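Local coordinates for protein esterase (Pelagibacterium halotolerans, PDB 5DWD) that probably hydrolyses carboxylic esters, as an alpha/beta-hydrolase of the phospholipase/carboxylesterase family, at residues V44-G49 / I58-F63. Residues are numbered along the deposited sequence; the frame is centred on the assembly and turned at random.
Sequences VVLLHG and IALGQF
L46 carries this contact alone from the strand side, pushing its forked end against one face of the helix at I58, L60 and G61. Its CG stands anti to its own carbonyl carbon (chi1 -57°), which sends the side chain out toward the helix, and the fork at CG gives each methyl a different partner. CD1 goes to the helix backbone, 4.0 Å from G61 N and 4.1 Å from I58 CA. CD2 turns to the neighbouring side chain and meets L60 CD2 at 4.0 Å.

The remaining apolar touch belongs to I58. Its CB leaves the helix away from the strand, but the ethyl arm bends back and brings CD1 to 4.2 Å from L46 CD1. At G61, which has no side chain, L46 CD1 sits directly against the backbone N and CA.

Polar bonds stay within each segment. On the helix, Q62 N donates to I58 O at 2.9 Å, a regular helical bond. Past the strand end, H48 ND1 donates to G49 O at 2.8 Å, with the acceptor almost in the imidazole plane and the N-H pointing nearly straight at it (163°). H48 NE2 accepts from A78 N, and the ring also meets W91, so the imidazole is held from several directions.

Strand 42-47 and helix 54-65 open a beta-alpha-beta unit that continues into strand 71-74, within the alpha/beta-hydrolase sheet. L46 also touches L57 and W64 of the same helix, and V136 on the neighbouring strand 133-138, while L229 of helix 226-239 packs on L60. With 143 Å² buried and the two methyls of L46 making every close contact from the strand side, against methyls and helix backbone, this helix-on-sheet seam is held by dispersion and exclusion of water, none of it from a hydrogen bond between the two segments.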
ATOM      1  N   VAL B  44       4.867 -11.370 -13.348  1.00 16.56           N
ATOM      2  CA  VAL B  44       4.868 -10.103 -14.016  1.00 17.03           C
ATOM      3  C   VAL B  44       3.938 -10.215 -15.231  1.00 18.02           C
ATOM      4  O   VAL B  44       4.200 -11.011 -16.140  1.00 17.10           O
ATOM      5  CB  VAL B  44       6.300  -9.692 -14.368  1.00 16.97           C
ATOM      6  CG1 VAL B  44       6.268  -8.493 -15.299  1.00 18.32           C
ATOM      7  CG2 VAL B  44       7.090  -9.322 -13.104  1.00 16.19           C
ATOM      8  N   VAL B  45       2.884  -9.340 -15.253  1.00 16.64           N
ATOM      9  CA  VAL B  45       1.974  -9.268 -16.382  1.00 15.64           C
ATOM     10  C   VAL B  45       2.382  -8.018 -17.172  1.00 16.13           C
ATOM     11  O   VAL B  45       2.437  -6.916 -16.608  1.00 16.94           O
ATOM     12  CB  VAL B  45       0.528  -9.136 -15.905  1.00 16.78           C
ATOM     13  CG1 VAL B  45      -0.417  -8.973 -17.022  1.00 17.41           C
ATOM     14  CG2 VAL B  45       0.155 -10.395 -15.084  1.00 17.11           C
ATOM     15  N   LEU B  46       2.587  -8.213 -18.455  1.00 14.17           N
ATOM     16  CA  LEU B  46       3.056  -7.143 -19.336  1.00 16.23           C
ATOM     17  C   LEU B  46       1.984  -6.768 -20.310  1.00 16.18           C
ATOM     18  O   LEU B  46       1.522  -7.596 -21.028  1.00 15.74           O
ATOM     19  CB  LEU B  46       4.268  -7.657 -20.163  1.00 14.82           C
ATOM     20  CG  LEU B  46       5.438  -8.161 -19.350  1.00 17.22           C
ATOM     21  CD1 LEU B  46       6.263  -9.190 -20.095  1.00 21.13           C
ATOM     22  CD2 LEU B  46       6.336  -6.994 -18.941  1.00 18.32           C
ATOM     23  N   LEU B  47       1.639  -5.474 -20.376  1.00 16.18           N
ATOM     24  CA  LEU B  47       0.504  -4.979 -21.175  1.00 14.84           C
ATOM     25  C   LEU B  47       1.046  -4.092 -22.302  1.00 14.19           C
ATOM     26  O   LEU B  47       1.608  -2.983 -22.036  1.00 14.23           O
ATOM     27  CB  LEU B  47      -0.500  -4.233 -20.322  1.00 14.49           C
ATOM     28  CG  LEU B  47      -1.047  -4.938 -19.067  1.00 14.96           C
ATOM     29  CD1 LEU B  47      -2.045  -4.022 -18.362  1.00 15.84           C
ATOM     30  CD2 LEU B  47      -1.713  -6.252 -19.496  1.00 15.34           C
ATOM     31  N   HIS B  48       0.809  -4.555 -23.523  1.00 12.96           N
ATOM     32  CA  HIS B  48       1.281  -3.802 -24.742  1.00 13.05           C
ATOM     33  C   HIS B  48       0.504  -2.527 -25.056  1.00 13.80           C
ATOM     34  O   HIS B  48      -0.604  -2.279 -24.529  1.00 14.61           O
ATOM     35  CB  HIS B  48       1.338  -4.728 -25.946  1.00 15.19           C
ATOM     36  CG  HIS B  48       0.002  -5.170 -26.425  1.00 14.71           C
ATOM     37  ND1 HIS B  48      -0.839  -4.320 -27.117  1.00 16.33           N
ATOM     38  CD2 HIS B  48      -0.686  -6.334 -26.270  1.00 15.34           C
ATOM     39  CE1 HIS B  48      -1.951  -4.957 -27.447  1.00 17.78           C
ATOM     40  NE2 HIS B  48      -1.912  -6.158 -26.890  1.00 17.46           N
ATOM     41  N   GLY B  49       1.094  -1.715 -25.944  1.00 13.70           N
ATOM     42  CA  GLY B  49       0.467  -0.488 -26.386  1.00 14.50           C
ATOM     43  C   GLY B  49      -0.450  -0.673 -27.569  1.00 13.66           C
ATOM     44  O   GLY B  49      -0.588  -1.756 -28.156  1.00 13.53           O
ATOM     45  N   ILE B  58       6.646  -9.522 -24.533  1.00 26.10           N
ATOM     46  CA  ILE B  58       7.256 -10.650 -23.816  1.00 29.56           C
ATOM     47  C   ILE B  58       8.786 -10.537 -23.926  1.00 31.08           C
ATOM     48  O   ILE B  58       9.483 -11.117 -23.101  1.00 29.69           O
ATOM     49  CB  ILE B  58       6.766 -12.030 -24.333  1.00 26.93           C
ATOM     50  CG1 ILE B  58       6.974 -13.122 -23.273  1.00 28.25           C
ATOM     51  CG2 ILE B  58       7.412 -12.424 -25.649  1.00 23.59           C
ATOM     52  CD1 ILE B  58       6.147 -12.912 -22.013  1.00 30.89           C
ATOM     53  N   ALA B  59       9.303  -9.779 -24.891  1.00 33.02           N
ATOM     54  CA  ALA B  59      10.790  -9.557 -24.994  1.00 31.55           C
ATOM     55  C   ALA B  59      11.413  -8.838 -23.753  1.00 29.22           C
ATOM     56  O   ALA B  59      12.598  -9.054 -23.399  1.00 25.54           O
ATOM     57  CB  ALA B  59      11.113  -8.755 -26.223  1.00 36.12           C
ATOM     58  N   LEU B  60      10.614  -7.998 -23.112  1.00 30.23           N
ATOM     59  CA  LEU B  60      10.975  -7.416 -21.833  1.00 27.14           C
ATOM     60  C   LEU B  60      11.064  -8.540 -20.756  1.00 25.20           C
ATOM     61  O   LEU B  60      11.932  -8.515 -19.865  1.00 23.87           O
ATOM     62  CB  LEU B  60       9.954  -6.372 -21.500  1.00 31.54           C
ATOM     63  CG  LEU B  60      10.148  -5.371 -20.451  1.00 34.48           C
ATOM     64  CD1 LEU B  60      11.536  -4.679 -20.518  1.00 32.76           C
ATOM     65  CD2 LEU B  60       8.987  -4.389 -20.522  1.00 28.90           C
ATOM     66  N   GLY B  61      10.156  -9.511 -20.856  1.00 21.47           N
ATOM     67  CA  GLY B  61      10.092 -10.689 -20.031  1.00 21.12           C
ATOM     68  C   GLY B  61      11.367 -11.525 -20.167  1.00 22.96           C
ATOM     69  O   GLY B  61      11.949 -11.949 -19.162  1.00 25.16           O
ATOM     70  N   GLN B  62      11.818 -11.691 -21.394  1.00 23.82           N
ATOM     71  CA  GLN B  62      13.049 -12.448 -21.651  1.00 28.00           C
ATOM     72  C   GLN B  62      14.250 -11.753 -21.036  1.00 29.01           C
ATOM     73  O   GLN B  62      15.172 -12.417 -20.507  1.00 29.10           O
ATOM     74  CB  GLN B  62      13.226 -12.667 -23.152  1.00 35.69           C
ATOM     75  CG  GLN B  62      14.153 -13.802 -23.518  1.00 46.35           C
ATOM     76  CD  GLN B  62      13.581 -15.181 -23.254  1.00 53.42           C
ATOM     77  OE1 GLN B  62      14.123 -15.920 -22.438  1.00 65.74           O
ATOM     78  NE2 GLN B  62      12.510 -15.552 -23.972  1.00 55.91           N
ATOM     79  N   PHE B  63      14.270 -10.427 -21.097  1.00 21.55           N
ATOM     80  CA  PHE B  63      15.385  -9.642 -20.538  1.00 23.88           C
ATOM     81  C   PHE B  63      15.386  -9.792 -19.016  1.00 24.26           C
ATOM     82  O   PHE B  63      16.429  -9.971 -18.393  1.00 24.16           O
ATOM     83  CB  PHE B  63      15.249  -8.185 -20.955  1.00 25.15           C
ATOM     84  CG  PHE B  63      16.214  -7.259 -20.318  1.00 25.79           C
ATOM     85  CD1 PHE B  63      17.483  -7.107 -20.823  1.00 29.39           C
ATOM     86  CD2 PHE B  63      15.863  -6.535 -19.195  1.00 25.72           C
ATOM     87  CE1 PHE B  63      18.382  -6.267 -20.205  1.00 29.59           C
ATOM     88  CE2 PHE B  63      16.757  -5.684 -18.573  1.00 27.61           C
ATOM     89  CZ  PHE B  63      18.031  -5.556 -19.086  1.00 30.78           C
TER